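Local coordinates for protein trans-2-enoyl-CoA reductase [NADH] (Treponema denticola ATCC 35405, PDB 4GGO) that catalyses the NADH-dependent reduction of the carbon-carbon double bond of crotonyl-CoA to give butyryl-CoA, a step of fatty acid synthesis, at residues A[24-27]-A[28-31]; A[101-104]-A[105-109]; A[32-35]-A[36-40]; A[67-71]-A[72-76]. All blocks are in the same frame, centred on the assembly; numbering follows the deposited sequence.

The four contacts lie on three helices that pack together in the Rossmann-type NAD-binding part of this single-chain enzyme. Contacts 1 and 3 follow one another on helix 21-38, contact 4 ends helix 61-74, and contact 2 lies on helix 95-110. Along the chain the order is 1, 3, 4, 2. Centres of contacts 3 and 4 are about 9 Å apart, those of 1 and 2 about 11 Å, and those of 2 and 4 about 12 Å. Helices 61-74 and 95-110 are successive crossovers between parallel strands. Val28 and Ile32 of helix 21-38 touch both, and Thr35 touches helix 61-74. The three helices thus pack on one another, with Ile68, Phe72, Phe103 and Ala106 among the meeting side chains.

Contact 1 (A[24-27]-A[28-31]); sequences CKKG and VEDQ
Lys26 and Asp30 form a salt bridge one turn apart on the alpha-helix 21-38, an i to i+4 pair. Lys26 NZ lies 2.8 Å from Asp30 OD1 and uses the syn lone pair of that oxygen. A second, weak bond runs from the same NZ to Asp30 OD2, so the ammonium group spans both carboxylate oxygens. The lysine chain starts anti to its own backbone nitrogen (chi1 -179°), then bends at chi2 and chi4, and this brings NZ back over the helix to the aspartate. Lys26 NZ has another bond, to the backbone O of Glu387. This bond joins the helix to the loop of Glu387, where Val386 and Ile389 also touch the lysine chain.

Helical backbone bonds run beneath. Glu29 N gives one to Lys25 O at 3.0 Å, and Asp30 N one to Lys26 O at 2.9 Å. The bond from Gln31 N to Gly27 O is weak.

Lys25 and Glu29 carry opposite charges but are not a salt bridge. Lys25 NZ stays 4.6 Å from Glu29 OE2, and the nearer approach is Lys25 CE to the same oxygen at 3.6 Å. The two chains cross at a slant, both extended.

The inner face is formed by Cys24, Val28 and Gln31. Cys24 and Val28 pack on helix 95-110, and Val28 and Gln31 on helix 61-74. The Gln31 chain runs extended beyond CG, and CG lies 3.3 Å from Gly27 O; its NE2 makes a long, weak bond to the same oxygen. Val28 CG2 rests 3.3 Å from Cys24 O, the acceptor of Val28 N.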
# COMPACT_ATOMS: atom_id res chain seq x y z
N CYS A 24 -3.12 13.72 9.86
CA CYS A 24 -3.45 12.97 8.65
C CYS A 24 -3.56 13.90 7.45
O CYS A 24 -3.09 13.58 6.36
CB CYS A 24 -4.75 12.18 8.83
SG CYS A 24 -4.65 10.83 10.03
N LYS A 25 -4.18 15.06 7.67
CA LYS A 25 -4.34 16.06 6.63
C LYS A 25 -2.98 16.55 6.13
O LYS A 25 -2.73 16.61 4.93
CB LYS A 25 -5.16 17.25 7.15
CG LYS A 25 -5.25 18.41 6.17
CD LYS A 25 -6.07 19.55 6.76
CE LYS A 25 -6.20 20.70 5.77
NZ LYS A 25 -7.03 21.82 6.32
N LYS A 26 -2.11 16.90 7.07
CA LYS A 26 -0.76 17.36 6.74
C LYS A 26 0.02 16.29 5.99
O LYS A 26 0.80 16.59 5.09
CB LYS A 26 -0.02 17.76 8.02
CG LYS A 26 1.39 18.29 7.80
CD LYS A 26 1.40 19.55 6.95
CE LYS A 26 2.73 20.28 7.08
NZ LYS A 26 3.89 19.39 6.79
N GLY A 27 -0.19 15.03 6.38
CA GLY A 27 0.45 13.91 5.72
C GLY A 27 0.06 13.80 4.26
O GLY A 27 0.90 13.52 3.40
N VAL A 28 -1.22 14.03 3.98
CA VAL A 28 -1.71 14.01 2.61
C VAL A 28 -1.15 15.19 1.82
O VAL A 28 -0.73 15.04 0.68
CB VAL A 28 -3.26 14.04 2.57
CG1 VAL A 28 -3.75 14.17 1.13
CG2 VAL A 28 -3.83 12.79 3.22
N GLU A 29 -1.15 16.36 2.45
CA GLU A 29 -0.66 17.58 1.81
C GLU A 29 0.83 17.49 1.46
O GLU A 29 1.25 17.97 0.41
CB GLU A 29 -0.92 18.80 2.69
CG GLU A 29 -2.37 19.24 2.72
CD GLU A 29 -2.61 20.41 3.65
OE1 GLU A 29 -1.84 20.56 4.62
OE2 GLU A 29 -3.57 21.17 3.42
N ASP A 30 1.61 16.88 2.35
CA ASP A 30 3.04 16.72 2.11
C ASP A 30 3.30 15.82 0.90
O ASP A 30 4.24 16.05 0.13
CB ASP A 30 3.75 16.15 3.34
CG ASP A 30 3.87 17.16 4.46
OD1 ASP A 30 3.60 18.36 4.22
OD2 ASP A 30 4.26 16.77 5.58
N GLN A 31 2.46 14.80 0.73
CA GLN A 31 2.59 13.90 -0.41
C GLN A 31 2.22 14.62 -1.70
O GLN A 31 2.84 14.40 -2.74
CB GLN A 31 1.72 12.65 -0.22
CG GLN A 31 2.18 11.74 0.91
CD GLN A 31 1.33 10.49 1.02
OE1 GLN A 31 1.17 9.74 0.05
NE2 GLN A 31 0.77 10.26 2.20

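Contact 2 (A[101-104]-A[105-109]); sequences LAFD and EAAKR
Phe103 and Ala107 meet one turn apart in a local helical contact on helix 95-110. This helix is the crossover between parallel strands 77-82 and 114-118, a beta-alpha-beta unit of the Rossmann-type sheet. Phe103 CE1 lies 4.3 Å from Ala107 CB, and the methyl group approaches the ring obliquely. The ring is carried out from the helix by a first torsion of -178°, which sets CG opposite the backbone nitrogen. It reaches helix 61-74, where it packs edge-to-face on Phe72 and touches Arg67, Ile68 and Ala71.

The backbone bonds are those of a regular alpha-helix. Ala107 N bonds to Phe103 O at 2.7 Å, with an N-H...O angle of 159°. Ala106 N bonds to Ala102 O at 3.0 Å, and Lys108 N to Asp104 O at 2.9 Å.

Ala102 and Ala106 face helix 21-38, where Ala102 packs on Val28 and Ala106 on Ile32. Within the contact, Ala106 CB sits 3.4 Å from Ala102 O.

Asp104 turns its carboxylate outside the contact. OD1 is hydrogen-bonded to Ser114 OG and OD2 to Thr116 OG1, which ties the helix to the following strand. Arg67 NH2 forms a long, weak ion pair with OD1. Asp104 OD1 also lies at the edge of the Phe103 ring, in its plane.

Both carboxylate oxygens thus have a hydroxyl partner. With the arginine nearby, this would probably favour the ionised form of the aspartate.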
# COMPACT_ATOMS: atom_id res chain seq x y z
N LEU A 101 -10.86 12.60 3.31
CA LEU A 101 -11.41 13.95 3.44
C LEU A 101 -10.40 14.98 2.97
O LEU A 101 -10.75 15.93 2.26
CB LEU A 101 -11.81 14.24 4.89
CG LEU A 101 -12.93 13.39 5.50
CD1 LEU A 101 -13.25 13.88 6.90
CD2 LEU A 101 -14.17 13.42 4.62
N ALA A 102 -9.14 14.79 3.37
CA ALA A 102 -8.07 15.69 2.97
C ALA A 102 -7.85 15.66 1.46
O ALA A 102 -7.69 16.70 0.83
CB ALA A 102 -6.78 15.33 3.70
N PHE A 103 -7.87 14.46 0.89
CA PHE A 103 -7.67 14.29 -0.54
C PHE A 103 -8.76 15.00 -1.35
O PHE A 103 -8.46 15.82 -2.22
CB PHE A 103 -7.62 12.81 -0.93
CG PHE A 103 -7.37 12.58 -2.39
CD1 PHE A 103 -8.43 12.50 -3.29
CD2 PHE A 103 -6.08 12.45 -2.88
CE1 PHE A 103 -8.20 12.30 -4.64
CE2 PHE A 103 -5.84 12.24 -4.22
CZ PHE A 103 -6.90 12.17 -5.10
N ASP A 104 -10.01 14.66 -1.06
CA ASP A 104 -11.14 15.21 -1.80
C ASP A 104 -11.21 16.73 -1.68
O ASP A 104 -11.57 17.42 -2.64
CB ASP A 104 -12.46 14.58 -1.32
CG ASP A 104 -12.60 13.14 -1.77
OD1 ASP A 104 -12.00 12.77 -2.80
OD2 ASP A 104 -13.33 12.38 -1.10
N GLU A 105 -10.86 17.25 -0.51
CA GLU A 105 -10.83 18.69 -0.28
C GLU A 105 -9.75 19.34 -1.14
O GLU A 105 -9.97 20.40 -1.73
CB GLU A 105 -10.59 18.99 1.20
CG GLU A 105 -10.60 20.46 1.55
CD GLU A 105 -10.85 20.70 3.03
OE1 GLU A 105 -11.66 19.96 3.62
OE2 GLU A 105 -10.25 21.64 3.59
N ALA A 106 -8.59 18.69 -1.22
CA ALA A 106 -7.49 19.19 -2.04
C ALA A 106 -7.83 19.09 -3.52
O ALA A 106 -7.53 20.00 -4.30
CB ALA A 106 -6.21 18.43 -1.73
N ALA A 107 -8.44 17.97 -3.91
CA ALA A 107 -8.81 17.74 -5.30
C ALA A 107 -9.85 18.75 -5.78
O ALA A 107 -9.82 19.20 -6.92
CB ALA A 107 -9.33 16.32 -5.48
N LYS A 108 -10.78 19.10 -4.89
CA LYS A 108 -11.82 20.07 -5.20
C LYS A 108 -11.19 21.45 -5.41
O LYS A 108 -11.59 22.19 -6.30
CB LYS A 108 -12.85 20.11 -4.07
CG LYS A 108 -14.21 20.69 -4.47
CD LYS A 108 -14.32 22.17 -4.13
CE LYS A 108 -15.74 22.67 -4.33
NZ LYS A 108 -15.91 24.08 -3.90
N ARG A 109 -10.21 21.77 -4.58
CA ARG A 109 -9.51 23.05 -4.66
C ARG A 109 -8.74 23.19 -5.97
O ARG A 109 -8.62 24.29 -6.52
CB ARG A 109 -8.57 23.22 -3.46
CG ARG A 109 -7.83 24.54 -3.43
CD ARG A 109 -7.18 24.79 -2.07
NE ARG A 109 -6.27 23.73 -1.68
CZ ARG A 109 -6.43 22.95 -0.61
NH1 ARG A 109 -7.47 23.13 0.19
NH2 ARG A 109 -5.54 22.01 -0.33

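Contact 3 (A[32-35]-A[36-40]); sequences IEYT and KKRIT
Tyr34 and Arg38 lie side by side one turn apart near the end of helix 21-38. Both chains start with CG anti to the backbone nitrogen (177° for Tyr34, 178° for Arg38); Arg38 then bends at chi2, and its CB and CG lie along the CE2 side of the ring. Tyr34 CE2 touches Arg38 CB at 3.6 Å. Further out, Tyr34 OH sits near the plane of the guanidinium group, at its edge. The ring and guanidinium planes are turned 72° apart, so they do not stack. Both side chains also touch Thr316 of helix 311-323.

Glu33 and Lys37 form a second parallel pair. Glu33 OE2 meets Lys37 CE at 3.6 Å, while NZ bends off at chi4 and remains 4.3 Å from that oxygen, beyond a salt bridge.

Ile32 CG2 touches Lys36 CE at 3.8 Å. Lys36 NZ then turns away to a salt bridge with Glu110.

On the inner side, Thr35 CG2 lies 4.0 Å from Ile39 CG1, the two side chains side by side. Thr35 OG1 is hydrogen-bonded to Gln31 O.

Ile39 N still bonds to Thr35 O at 2.8 Å, but Ile39 is the first residue to leave helical geometry. Thr40 OG1 next caps Val43 N. The pattern is that of two helices joined by a tight turn, with one ending at Arg38 and Thr40 serving as N-cap of the other.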
# COMPACT_ATOMS: atom_id res chain seq x y z
N ILE A 32 1.20 15.47 -1.62
CA ILE A 32 0.79 16.27 -2.77
C ILE A 32 1.89 17.23 -3.18
O ILE A 32 2.20 17.37 -4.36
CB ILE A 32 -0.50 17.07 -2.46
CG1 ILE A 32 -1.66 16.11 -2.19
CG2 ILE A 32 -0.85 17.99 -3.62
CD1 ILE A 32 -2.92 16.80 -1.72
N GLU A 33 2.50 17.89 -2.19
CA GLU A 33 3.58 18.83 -2.46
C GLU A 33 4.78 18.15 -3.12
O GLU A 33 5.39 18.70 -4.03
CB GLU A 33 4.02 19.55 -1.18
CG GLU A 33 5.14 20.56 -1.40
CD GLU A 33 5.55 21.27 -0.13
OE1 GLU A 33 4.86 21.11 0.90
OE2 GLU A 33 6.56 22.01 -0.16
N TYR A 34 5.10 16.94 -2.65
CA TYR A 34 6.19 16.18 -3.25
C TYR A 34 5.87 15.82 -4.69
O TYR A 34 6.72 15.95 -5.57
CB TYR A 34 6.50 14.91 -2.45
CG TYR A 34 7.58 14.07 -3.09
CD1 TYR A 34 8.92 14.32 -2.84
CD2 TYR A 34 7.26 13.03 -3.96
CE1 TYR A 34 9.91 13.56 -3.43
CE2 TYR A 34 8.25 12.26 -4.55
CZ TYR A 34 9.57 12.53 -4.28
OH TYR A 34 10.56 11.77 -4.87
N THR A 35 4.65 15.35 -4.91
CA THR A 35 4.21 14.91 -6.23
C THR A 35 4.29 16.03 -7.26
O THR A 35 4.69 15.81 -8.40
CB THR A 35 2.77 14.35 -6.18
OG1 THR A 35 2.71 13.28 -5.23
CG2 THR A 35 2.36 13.83 -7.55
N LYS A 36 3.91 17.24 -6.86
CA LYS A 36 3.98 18.40 -7.74
C LYS A 36 5.42 18.73 -8.11
O LYS A 36 5.70 19.22 -9.20
CB LYS A 36 3.31 19.61 -7.10
CG LYS A 36 1.80 19.49 -6.96
CD LYS A 36 1.21 20.72 -6.29
CE LYS A 36 -0.31 20.66 -6.24
NZ LYS A 36 -0.91 20.66 -7.60
N LYS A 37 6.34 18.44 -7.19
CA LYS A 37 7.76 18.69 -7.43
C LYS A 37 8.42 17.52 -8.17
O LYS A 37 9.41 17.71 -8.87
CB LYS A 37 8.50 18.93 -6.12
CG LYS A 37 8.01 20.13 -5.34
CD LYS A 37 8.84 20.32 -4.08
CE LYS A 37 8.34 21.50 -3.26
NZ LYS A 37 8.32 22.76 -4.05
N ARG A 38 7.87 16.33 -7.99
CA ARG A 38 8.46 15.13 -8.58
C ARG A 38 7.99 14.92 -10.02
O ARG A 38 8.80 14.67 -10.91
CB ARG A 38 8.12 13.90 -7.73
CG ARG A 38 8.65 12.59 -8.29
CD ARG A 38 10.16 12.62 -8.44
NE ARG A 38 10.68 11.35 -8.93
CZ ARG A 38 10.78 11.02 -10.21
NH1 ARG A 38 10.37 11.87 -11.15
NH2 ARG A 38 11.27 9.84 -10.56
N ILE A 39 6.68 15.03 -10.23
CA ILE A 39 6.12 14.87 -11.56
C ILE A 39 6.00 16.24 -12.23
O ILE A 39 4.94 16.86 -12.23
CB ILE A 39 4.73 14.20 -11.51
CG1 ILE A 39 4.78 12.95 -10.62
CG2 ILE A 39 4.26 13.83 -12.91
CD1 ILE A 39 5.71 11.88 -11.13
N THR A 40 7.11 16.70 -12.80
CA THR A 40 7.15 18.01 -13.45
C THR A 40 6.80 17.90 -14.93
O THR A 40 6.68 16.80 -15.47
CB THR A 40 8.55 18.64 -13.35
OG1 THR A 40 9.49 17.86 -14.10
CG2 THR A 40 9.00 18.72 -11.90

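Contact 4 (A[67-71]-A[72-76]); sequences RITAA and FGYGA
Phe72, Ala71 and Ala70 carry this contact, in which helix 61-74 runs to its end and the chain turns toward strand 77-82. Phe72 N bonds to Ile68 O at 2.8 Å. The phenyl group takes the first torsion that sets CG anti to the carbonyl carbon (chi1 -61°), and its edge comes to lie by that same oxygen. Phe72 CD2 also touches Ile68 CG2, whose side chain it crosses, and Ala71 CB, both at 4.0 Å.

Ala70 O is the acceptor that closes the turn. It takes a bond from Ala76 N at 3.0 Å, with an N-H...O angle of 160°, and a weak one from Tyr74 N. The Ala70 and Ala76 methyl groups meet at 4.3 Å between their CB atoms.

Ala71 O takes a weak bond from Gly75 N at 3.0 Å and a CA-H...O contact from Gly75 CA. Gly75 has positive phi (80°), a conformation that favours glycine, and it is here that the chain breaks from the helix. Tyr74 lies alongside Thr69, pointing the same way. The edge of its ring meets Thr69 O, with CD2 3.4 Å away.

Ile68 and Phe72 pack on helix 21-38, Ala71 and Phe72 on helix 95-110, and Thr69 and Ala70 on helix 311-323. Gly73 O accepts a bond from Lys44 NZ. Arg67 links the helix to two strands, through NE to Thr78 OG1 in strand 77-82 and NH1 to Thr116 OG1 in strand 114-118. The helix is the crossover of the beta-alpha-beta unit that joins strand 52-56 to strand 77-82.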
# COMPACT_ATOMS: atom_id res chain seq x y z
N ARG A 67 -3.30 7.37 -5.88
CA ARG A 67 -4.36 8.31 -6.21
C ARG A 67 -3.79 9.72 -6.29
O ARG A 67 -4.11 10.49 -7.20
CB ARG A 67 -5.49 8.24 -5.19
CG ARG A 67 -6.82 8.76 -5.71
CD ARG A 67 -7.89 8.78 -4.63
NE ARG A 67 -9.16 9.27 -5.15
CZ ARG A 67 -10.25 9.47 -4.41
NH1 ARG A 67 -10.22 9.24 -3.10
NH2 ARG A 67 -11.36 9.91 -4.98
N ILE A 68 -2.93 10.06 -5.33
CA ILE A 68 -2.29 11.37 -5.28
C ILE A 68 -1.40 11.62 -6.50
O ILE A 68 -1.43 12.70 -7.09
CB ILE A 68 -1.47 11.55 -3.99
CG1 ILE A 68 -2.40 11.63 -2.78
CG2 ILE A 68 -0.59 12.78 -4.06
CD1 ILE A 68 -1.68 11.78 -1.46
N THR A 69 -0.63 10.61 -6.89
CA THR A 69 0.25 10.72 -8.05
C THR A 69 -0.56 10.92 -9.33
O THR A 69 -0.23 11.75 -10.17
CB THR A 69 1.16 9.49 -8.21
OG1 THR A 69 1.96 9.33 -7.03
CG2 THR A 69 2.08 9.65 -9.42
N ALA A 70 -1.64 10.15 -9.47
CA ALA A 70 -2.50 10.25 -10.65
C ALA A 70 -3.19 11.60 -10.72
O ALA A 70 -3.22 12.24 -11.77
CB ALA A 70 -3.53 9.13 -10.66
N ALA A 71 -3.73 12.04 -9.59
CA ALA A 71 -4.50 13.28 -9.54
C ALA A 71 -3.64 14.53 -9.58
O ALA A 71 -3.84 15.41 -10.42
CB ALA A 71 -5.41 13.30 -8.31
N PHE A 72 -2.66 14.62 -8.68
CA PHE A 72 -1.90 15.86 -8.53
C PHE A 72 -0.60 15.89 -9.33
O PHE A 72 0.08 16.91 -9.39
CB PHE A 72 -1.63 16.14 -7.05
CG PHE A 72 -2.89 16.32 -6.24
CD1 PHE A 72 -3.58 17.51 -6.27
CD2 PHE A 72 -3.38 15.28 -5.46
CE1 PHE A 72 -4.74 17.68 -5.53
CE2 PHE A 72 -4.53 15.44 -4.72
CZ PHE A 72 -5.21 16.64 -4.76
N GLY A 73 -0.27 14.77 -9.96
CA GLY A 73 0.90 14.70 -10.81
C GLY A 73 0.52 14.75 -12.28
O GLY A 73 1.22 15.34 -13.10
N TYR A 74 -0.61 14.13 -12.61
CA TYR A 74 -1.03 14.00 -14.00
C TYR A 74 -2.36 14.69 -14.30
O TYR A 74 -2.74 14.83 -15.47
CB TYR A 74 -1.06 12.53 -14.42
CG TYR A 74 0.31 11.89 -14.47
CD1 TYR A 74 1.07 11.94 -15.63
CD2 TYR A 74 0.84 11.24 -13.37
CE1 TYR A 74 2.33 11.37 -15.69
CE2 TYR A 74 2.09 10.66 -13.41
CZ TYR A 74 2.83 10.73 -14.58
OH TYR A 74 4.08 10.15 -14.63
N GLY A 75 -3.07 15.10 -13.26
CA GLY A 75 -4.33 15.81 -13.43
C GLY A 75 -5.49 14.88 -13.72
O GLY A 75 -6.53 15.31 -14.23
N ALA A 76 -5.33 13.61 -13.39
CA ALA A 76 -6.33 12.60 -13.72
C ALA A 76 -7.57 12.68 -12.83
O ALA A 76 -7.50 13.12 -11.68
CB ALA A 76 -5.73 11.20 -13.65